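Long-range contacts in cytosol aminopeptidase (PDB 3KZW), which probably acts as a metal-dependent leucyl aminopeptidase that cleaves amino-terminal residues from peptides, as a hexamer of the cytosol aminopeptidase family: residues A[113-118]-A[149-154]; A[155-160]-A[493-498]; A[358-363]-A[447-452]. All blocks are in the same frame, centred on the assembly; numbering follows the deposited sequence.

Overall arrangement
Contacts 1 and 2 adjoin, their centres about 9 Å apart, and share helix 144-157. Contact 1 packs that helix against helix 108-124 inside the amino-terminal domain, whereas contact 2 joins the end of the helix to a loop of the catalytic domain; Q154 of the first probably hydrogen-bonds N495 of the second. Contact 3 lies within the catalytic domain, its centre about 49 Å from that of contact 1 and about 44 Å from that of contact 2. Between subunits of the hexamer, contacts 2 and 3 do meet: K498 forms a salt bridge with D448 of a neighbouring subunit. The side chains of N495 and L452 stand about 14 and 11 Å from bound sodium ions.

Contact 1 of 3, residues A[113-118]-A[149-154]; sequences KIWGHL and MACGIQ
The indole of W115 carries C151 over one face: CB of C151 lies 3.7 Å from the centroid of the five-membered ring, and SG sits 3.5 Å from the centroid of the six-membered ring, only 7° off its normal. A CH-pi contact and a sulfur-aromatic contact thus share one face. With SG anti to the backbone N of C151 (chi1 -172°), the side chain runs outward across the indole, while the backbone N of the same residue hangs over CD1. A150 comes obliquely to the pyrrole side, CB 3.7 Å from W115 CD1, and F137 also stacks with the indole. At the root of the side chain, W115 CB meets Q154 CB at 3.8 Å, and the bent Q154 chain brings NE2 to 3.8 Å from G116 CA. Q154 NE2 donates to L112 O and probably to N495 OD1, while OE1 accepts from R157 NE. The axes of the short segments 113-118 and 149-154 approach to 8.8 Å at a crossing angle of -35°. No hydrogen bond links the two segments themselves, and their meeting is apolar and sulfur-aromatic; just beside it, the bond to L112 O ties helix 144-157 to helix 108-124 and, with R157, satisfies the buried Q154 amide.

Contact 2 of 3, residues A[155-160]-A[493-498]; sequences SERATY and SYNGPK
R157 lays one face of its guanidinium over the side-chain amide of N495, whose CG is 3.5 Å above the guanidinium plane and displaced from its centre. The two side chains run alongside each other in the same direction, the guanidinium and amide planes 40° apart. NH2 of R157 comes within 2.9 Å of N495 OD1, but from a direction too poor for a hydrogen bond; the guanidinium is held by Q154, whose OE1 accepts from NE. A bend at chi3 (65°) turns the guanidinium over the amide, while CG of R157 rests 3.4 Å from N495 O. Two acceptors, R157 O and N495 O, are 3.3 Å apart. R204 bridges them, giving NH1 to the first and NH2 to the second. A158 turns CB against Y494 O. Farther along, P497 CG meets the edge of the Y160 ring, 4.2 Å from CD2, and the Y160 hydroxyl is hydrogen-bonded by D205 and N208. Segment 493-498 opens with a type I beta turn, S493 to G496, supplemented by an ST turn in which S493 OG accepts from N495 N. It meets a second type I turn, R157 to Y160, at an interdomain junction between the amino-terminal and catalytic domains.

Contact 3 of 3, residues A[358-363]-A[447-452]; sequences TVEVMN and SDIADL
T358 and D451 exchange two hydrogen bonds: T358 N donates to D451 OD2 at 3.0 Å, nearly straight at 177°, and D451 N donates to T358 OG1 at 2.9 Å. The carboxylate oxygen is met on its anti side, somewhat out of plane. Placed between the backbone N and the carbonyl carbon (chi1 53°), OG1 faces the D451 amide, and it also bonds to Y165 O of a neighbouring subunit, where S167 OG likewise reaches D451 OD2. Next along the chain, L452 N donates to T358 O at 2.9 Å and E360 N to L452 O at 2.8 Å. At the other end of the contact, S447 OG donates to E360 OE1 at 2.8 Å, arriving from above the carboxylate plane. The same hydroxyl accepts from I449 N and A450 N, an ST turn and ST motif combined, so three bonds grip it and tie the turn to the glutamate.

The two backbone bonds of L452 bracket V359 as a parallel bridge with L452, which makes 452-453 an outer strand, within this chain, of a three-stranded mixed sheet, with 358-360 in the centre and 350-352 antiparallel on its far side. V359 and L452 project from the same face. An extended E360 chain, CG anti to the backbone N (chi1 -177°), spans the distance to S447; I449 crosses it at about a right angle, with CG2 3.5 Å from E360 CD. A450 CB packs on the strand backbone, 3.5 Å from both T358 O and E360 N. K166 NZ of the neighbouring subunit is hydrogen-bonded to S447 O and A450 O.

Contact 1 of 3, residues A[113-118]-A[149-154]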
loop_
_atom_site.group_PDB
_atom_site.type_symbol
_atom_site.label_atom_id
_atom_site.label_comp_id
_atom_site.label_asym_id
_atom_site.label_seq_id
_atom_site.Cartn_x
_atom_site.Cartn_y
_atom_site.Cartn_z
ATOM N N LYS A 113 32.986 9.416 25.145
ATOM C CA LYS A 113 31.944 9.007 26.078
ATOM C C LYS A 113 32.224 9.538 27.488
ATOM O O LYS A 113 31.301 9.949 28.190
ATOM C CB LYS A 113 31.815 7.480 26.089
ATOM C CG LYS A 113 30.544 6.957 26.747
ATOM C CD LYS A 113 30.482 5.433 26.748
ATOM C CE LYS A 113 30.063 4.874 25.392
ATOM N NZ LYS A 113 30.077 3.383 25.382
ATOM N N ILE A 114 33.499 9.528 27.884
ATOM C CA ILE A 114 33.930 10.007 29.201
ATOM C C ILE A 114 33.700 11.511 29.350
ATOM O O ILE A 114 32.998 11.939 30.267
ATOM C CB ILE A 114 35.419 9.648 29.495
ATOM C CG1 ILE A 114 35.577 8.141 29.711
ATOM C CG2 ILE A 114 35.936 10.399 30.721
ATOM C CD1 ILE A 114 36.982 7.624 29.456
ATOM N N TRP A 115 34.284 12.301 28.450
ATOM C CA TRP A 115 34.136 13.760 28.484
ATOM C C TRP A 115 32.695 14.182 28.205
ATOM O O TRP A 115 32.189 15.128 28.812
ATOM C CB TRP A 115 35.083 14.440 27.490
ATOM C CG TRP A 115 36.540 14.331 27.836
ATOM C CD1 TRP A 115 37.511 13.700 27.108
ATOM C CD2 TRP A 115 37.195 14.877 28.990
ATOM N NE1 TRP A 115 38.726 13.815 27.738
ATOM C CE2 TRP A 115 38.563 14.530 28.895
ATOM C CE3 TRP A 115 36.761 15.620 30.097
ATOM C CZ2 TRP A 115 39.501 14.904 29.864
ATOM C CZ3 TRP A 115 37.693 15.990 31.062
ATOM C CH2 TRP A 115 39.048 15.630 30.937
ATOM N N GLY A 116 32.044 13.467 27.288
ATOM C CA GLY A 116 30.663 13.740 26.907
ATOM C C GLY A 116 29.697 13.679 28.071
ATOM O O GLY A 116 29.005 14.655 28.358
ATOM N N HIS A 117 29.658 12.535 28.749
ATOM C CA HIS A 117 28.766 12.351 29.893
ATOM C C HIS A 117 29.096 13.285 31.058
ATOM O O HIS A 117 28.195 13.741 31.768
ATOM C CB HIS A 117 28.758 10.894 30.366
ATOM C CG HIS A 117 28.019 9.963 29.455
ATOM N ND1 HIS A 117 28.230 8.602 29.457
ATOM C CD2 HIS A 117 27.080 10.196 28.507
ATOM C CE1 HIS A 117 27.451 8.035 28.553
ATOM N NE2 HIS A 117 26.743 8.981 27.962
ATOM N N LEU A 118 30.386 13.570 31.240
ATOM C CA LEU A 118 30.846 14.466 32.299
ATOM C C LEU A 118 30.325 15.888 32.112
ATOM O O LEU A 118 29.661 16.421 32.996
ATOM C CB LEU A 118 32.377 14.466 32.390
ATOM C CG LEU A 118 33.017 15.380 33.446
ATOM C CD1 LEU A 118 32.672 14.923 34.861
ATOM C CD2 LEU A 118 34.519 15.458 33.255
ATOM N N MET A 149 42.189 16.857 23.189
ATOM C CA MET A 149 41.393 17.110 21.989
ATOM C C MET A 149 39.936 16.735 22.249
ATOM O O MET A 149 39.034 17.539 22.019
ATOM C CB MET A 149 41.934 16.300 20.808
ATOM C CG MET A 149 41.428 16.743 19.435
ATOM S SD MET A 149 42.205 18.263 18.835
ATOM C CE MET A 149 43.933 17.771 18.720
ATOM N N ALA A 150 39.727 15.512 22.737
ATOM C CA ALA A 150 38.402 15.007 23.076
ATOM C C ALA A 150 37.730 15.883 24.126
ATOM O O ALA A 150 36.537 16.174 24.027
ATOM C CB ALA A 150 38.496 13.567 23.559
ATOM N N CYS A 151 38.509 16.306 25.120
ATOM C CA CYS A 151 38.047 17.217 26.166
ATOM C C CYS A 151 37.516 18.522 25.574
ATOM O O CYS A 151 36.432 18.983 25.944
ATOM C CB CYS A 151 39.180 17.504 27.155
ATOM S SG CYS A 151 38.692 18.440 28.620
ATOM N N GLY A 152 38.277 19.101 24.646
ATOM C CA GLY A 152 37.900 20.347 23.980
ATOM C C GLY A 152 36.649 20.240 23.121
ATOM O O GLY A 152 35.766 21.098 23.199
ATOM N N ILE A 153 36.578 19.191 22.301
ATOM C CA ILE A 153 35.440 18.973 21.402
ATOM C C ILE A 153 34.145 18.761 22.184
ATOM O O ILE A 153 33.142 19.435 21.931
ATOM C CB ILE A 153 35.676 17.780 20.429
ATOM C CG1 ILE A 153 36.878 18.053 19.517
ATOM C CG2 ILE A 153 34.430 17.513 19.578
ATOM C CD1 ILE A 153 37.428 16.819 18.812
ATOM N N GLN A 154 34.183 17.839 23.145
ATOM C CA GLN A 154 32.996 17.466 23.913
ATOM C C GLN A 154 32.474 18.576 24.822
ATOM O O GLN A 154 31.295 18.588 25.169
ATOM C CB GLN A 154 33.242 16.187 24.723
ATOM C CG GLN A 154 33.529 14.938 23.891
ATOM C CD GLN A 154 32.400 14.573 22.948
ATOM O OE1 GLN A 154 32.194 15.222 21.923
ATOM N NE2 GLN A 154 31.673 13.513 23.281
#

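Contact 2 of 3, residues A[155-160]-A[493-498]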
loop_
_atom_site.group_PDB
_atom_site.type_symbol
_atom_site.label_atom_id
_atom_site.label_comp_id
_atom_site.label_asym_id
_atom_site.label_seq_id
_atom_site.Cartn_x
_atom_site.Cartn_y
_atom_site.Cartn_z
ATOM N N SER A 155 33.345 19.511 25.195
ATOM C CA SER A 155 32.940 20.654 26.016
ATOM C C SER A 155 31.930 21.539 25.285
ATOM O O SER A 155 31.175 22.281 25.912
ATOM C CB SER A 155 34.158 21.474 26.456
ATOM O OG SER A 155 34.732 22.173 25.366
ATOM N N GLU A 156 31.924 21.447 23.956
ATOM C CA GLU A 156 30.988 22.197 23.123
ATOM C C GLU A 156 29.954 21.287 22.463
ATOM O O GLU A 156 28.764 21.603 22.455
ATOM C CB GLU A 156 31.739 22.998 22.054
ATOM C CG GLU A 156 32.615 24.123 22.597
ATOM C CD GLU A 156 31.818 25.320 23.104
ATOM O OE1 GLU A 156 30.631 25.467 22.732
ATOM O OE2 GLU A 156 32.387 26.125 23.875
ATOM N N ARG A 157 30.413 20.160 21.921
ATOM C CA ARG A 157 29.553 19.265 21.148
ATOM C C ARG A 157 28.515 18.528 21.998
ATOM O O ARG A 157 27.349 18.429 21.606
ATOM C CB ARG A 157 30.380 18.272 20.323
ATOM C CG ARG A 157 29.531 17.426 19.381
ATOM C CD ARG A 157 30.339 16.649 18.366
ATOM N NE ARG A 157 31.190 15.642 18.988
ATOM C CZ ARG A 157 31.591 14.522 18.390
ATOM N NH1 ARG A 157 31.205 14.244 17.145
ATOM N NH2 ARG A 157 32.379 13.673 19.044
ATOM N N ALA A 158 28.938 18.018 23.153
ATOM C CA ALA A 158 28.058 17.235 24.020
ATOM C C ALA A 158 27.024 18.096 24.743
ATOM O O ALA A 158 25.950 17.612 25.105
ATOM C CB ALA A 158 28.873 16.440 25.024
ATOM N N THR A 159 27.354 19.371 24.939
ATOM C CA THR A 159 26.511 20.291 25.704
ATOM C C THR A 159 25.626 21.164 24.813
ATOM O O THR A 159 24.978 22.096 25.293
ATOM C CB THR A 159 27.364 21.199 26.603
ATOM O OG1 THR A 159 28.259 21.967 25.790
ATOM C CG2 THR A 159 28.168 20.372 27.593
ATOM N N TYR A 160 25.602 20.854 23.520
ATOM C CA TYR A 160 24.845 21.626 22.541
ATOM C C TYR A 160 23.341 21.547 22.790
ATOM O O TYR A 160 22.812 20.490 23.141
ATOM C CB TYR A 160 25.179 21.148 21.122
ATOM C CG TYR A 160 24.359 21.784 20.021
ATOM C CD1 TYR A 160 24.679 23.047 19.530
ATOM C CD2 TYR A 160 23.267 21.118 19.465
ATOM C CE1 TYR A 160 23.930 23.635 18.517
ATOM C CE2 TYR A 160 22.510 21.698 18.452
ATOM C CZ TYR A 160 22.848 22.955 17.985
ATOM O OH TYR A 160 22.106 23.531 16.983
ATOM N N SER A 493 22.852 11.102 22.910
ATOM C CA SER A 493 24.033 10.342 23.316
ATOM C C SER A 493 25.112 11.251 23.900
ATOM O O SER A 493 24.874 12.438 24.141
ATOM C CB SER A 493 24.599 9.556 22.126
ATOM O OG SER A 493 25.112 10.427 21.134
ATOM N N TYR A 494 26.297 10.680 24.114
ATOM C CA TYR A 494 27.464 11.421 24.590
ATOM C C TYR A 494 27.932 12.490 23.596
ATOM O O TYR A 494 28.728 13.362 23.944
ATOM C CB TYR A 494 28.615 10.458 24.922
ATOM C CG TYR A 494 28.984 9.499 23.803
ATOM C CD1 TYR A 494 29.768 9.917 22.726
ATOM C CD2 TYR A 494 28.558 8.172 23.828
ATOM C CE1 TYR A 494 30.106 9.047 21.700
ATOM C CE2 TYR A 494 28.895 7.289 22.806
ATOM C CZ TYR A 494 29.670 7.735 21.746
ATOM O OH TYR A 494 30.011 6.874 20.725
ATOM N N ASN A 495 27.436 12.413 22.362
ATOM C CA ASN A 495 27.785 13.373 21.316
ATOM C C ASN A 495 26.805 14.535 21.186
ATOM O O ASN A 495 27.007 15.430 20.366
ATOM C CB ASN A 495 27.955 12.666 19.968
ATOM C CG ASN A 495 29.340 12.071 19.789
ATOM O OD1 ASN A 495 30.279 12.400 20.520
ATOM N ND2 ASN A 495 29.477 11.194 18.805
ATOM N N GLY A 496 25.751 14.520 21.999
ATOM C CA GLY A 496 24.753 15.587 21.992
ATOM C C GLY A 496 23.331 15.083 21.829
ATOM O O GLY A 496 23.099 13.870 21.808
ATOM N N PRO A 497 22.365 16.014 21.701
ATOM C CA PRO A 497 20.947 15.668 21.604
ATOM C C PRO A 497 20.540 15.165 20.216
ATOM O O PRO A 497 21.376 15.099 19.311
ATOM C CB PRO A 497 20.251 16.996 21.916
ATOM C CG PRO A 497 21.196 18.031 21.449
ATOM C CD PRO A 497 22.581 17.471 21.621
ATOM N N LYS A 498 19.262 14.809 20.070
ATOM C CA LYS A 498 18.674 14.443 18.781
ATOM C C LYS A 498 18.892 15.531 17.743
ATOM O O LYS A 498 18.962 16.716 18.074
ATOM C CB LYS A 498 17.167 14.230 18.923
ATOM C CG LYS A 498 16.746 12.944 19.608
ATOM C CD LYS A 498 15.239 12.740 19.484
ATOM C CE LYS A 498 14.467 13.621 20.454
ATOM N NZ LYS A 498 12.999 13.598 20.182
#

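Contact 3 of 3, residues A[358-363]-A[447-452]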
loop_
_atom_site.group_PDB
_atom_site.type_symbol
_atom_site.label_atom_id
_atom_site.label_comp_id
_atom_site.label_asym_id
_atom_site.label_seq_id
_atom_site.Cartn_x
_atom_site.Cartn_y
_atom_site.Cartn_z
ATOM N N THR A 358 22.467 17.635 -21.772
ATOM C CA THR A 358 21.030 17.591 -21.510
ATOM C C THR A 358 20.678 16.479 -20.526
ATOM O O THR A 358 21.199 15.366 -20.620
ATOM C CB THR A 358 20.209 17.405 -22.801
ATOM O OG1 THR A 358 20.696 16.266 -23.519
ATOM C CG2 THR A 358 20.305 18.642 -23.684
ATOM N N VAL A 359 19.792 16.797 -19.584
ATOM C CA VAL A 359 19.384 15.863 -18.536
ATOM C C VAL A 359 17.867 15.701 -18.530
ATOM O O VAL A 359 17.135 16.681 -18.404
ATOM C CB VAL A 359 19.860 16.332 -17.129
ATOM C CG1 VAL A 359 19.422 15.347 -16.047
ATOM C CG2 VAL A 359 21.374 16.514 -17.100
ATOM N N GLU A 360 17.404 14.463 -18.682
ATOM C CA GLU A 360 15.988 14.146 -18.530
ATOM C C GLU A 360 15.700 13.839 -17.065
ATOM O O GLU A 360 16.349 12.981 -16.464
ATOM C CB GLU A 360 15.594 12.957 -19.410
ATOM C CG GLU A 360 14.107 12.599 -19.353
ATOM C CD GLU A 360 13.760 11.318 -20.105
ATOM O OE1 GLU A 360 14.591 10.384 -20.139
ATOM O OE2 GLU A 360 12.642 11.243 -20.664
ATOM N N VAL A 361 14.734 14.553 -16.495
ATOM C CA VAL A 361 14.336 14.341 -15.110
ATOM C C VAL A 361 13.154 13.380 -15.075
ATOM O O VAL A 361 12.079 13.696 -15.578
ATOM C CB VAL A 361 13.979 15.673 -14.403
ATOM C CG1 VAL A 361 13.448 15.419 -12.997
ATOM C CG2 VAL A 361 15.194 16.593 -14.350
ATOM N N MET A 362 13.365 12.203 -14.491
ATOM C CA MET A 362 12.305 11.199 -14.372
ATOM C C MET A 362 11.747 11.085 -12.952
ATOM O O MET A 362 10.696 10.477 -12.737
ATOM C CB MET A 362 12.794 9.837 -14.867
ATOM C CG MET A 362 13.028 9.769 -16.373
ATOM S SD MET A 362 11.593 10.235 -17.380
ATOM C CE MET A 362 10.548 8.786 -17.195
ATOM N N ASN A 363 12.459 11.677 -11.995
ATOM C CA ASN A 363 12.064 11.677 -10.592
ATOM C C ASN A 363 12.523 12.982 -9.948
ATOM O O ASN A 363 13.724 13.230 -9.816
ATOM C CB ASN A 363 12.673 10.460 -9.883
ATOM C CG ASN A 363 12.248 10.332 -8.421
ATOM O OD1 ASN A 363 11.517 11.162 -7.881
ATOM N ND2 ASN A 363 12.718 9.273 -7.775
ATOM N N SER A 447 18.746 7.320 -21.445
ATOM C CA SER A 447 17.614 8.180 -21.752
ATOM C C SER A 447 17.319 8.099 -23.240
ATOM O O SER A 447 18.239 8.078 -24.061
ATOM C CB SER A 447 17.910 9.625 -21.365
ATOM O OG SER A 447 16.845 10.476 -21.754
ATOM N N ASP A 448 16.035 8.057 -23.583
ATOM C CA ASP A 448 15.615 7.987 -24.979
ATOM C C ASP A 448 15.664 9.348 -25.664
ATOM O O ASP A 448 15.547 9.436 -26.887
ATOM C CB ASP A 448 14.205 7.393 -25.090
ATOM C CG ASP A 448 14.152 5.917 -24.705
ATOM O OD1 ASP A 448 15.111 5.171 -25.023
ATOM O OD2 ASP A 448 13.142 5.500 -24.091
ATOM N N ILE A 449 15.856 10.403 -24.875
ATOM C CA ILE A 449 15.762 11.770 -25.381
ATOM C C ILE A 449 16.999 12.637 -25.081
ATOM O O ILE A 449 17.493 13.341 -25.964
ATOM C CB ILE A 449 14.441 12.448 -24.908
ATOM C CG1 ILE A 449 14.299 13.856 -25.489
ATOM C CG2 ILE A 449 14.329 12.440 -23.376
ATOM C CD1 ILE A 449 12.897 14.416 -25.394
ATOM N N ALA A 450 17.504 12.563 -23.852
ATOM C CA ALA A 450 18.606 13.421 -23.417
ATOM C C ALA A 450 19.940 12.679 -23.335
ATOM O O ALA A 450 19.995 11.464 -23.526
ATOM C CB ALA A 450 18.267 14.072 -22.075
ATOM N N ASP A 451 21.010 13.424 -23.059
ATOM C CA ASP A 451 22.339 12.849 -22.843
ATOM C C ASP A 451 22.369 12.007 -21.575
ATOM O O ASP A 451 22.990 10.943 -21.546
ATOM C CB ASP A 451 23.403 13.949 -22.743
ATOM C CG ASP A 451 23.572 14.728 -24.037
ATOM O OD1 ASP A 451 23.593 14.107 -25.118
ATOM O OD2 ASP A 451 23.702 15.968 -23.975
ATOM N N LEU A 452 21.699 12.496 -20.531
ATOM C CA LEU A 452 21.681 11.834 -19.228
ATOM C C LEU A 452 20.272 11.728 -18.646
ATOM O O LEU A 452 19.372 12.486 -19.015
ATOM C CB LEU A 452 22.599 12.564 -18.238
ATOM C CG LEU A 452 24.095 12.673 -18.556
ATOM C CD1 LEU A 452 24.739 13.755 -17.709
ATOM C CD2 LEU A 452 24.815 11.342 -18.381
#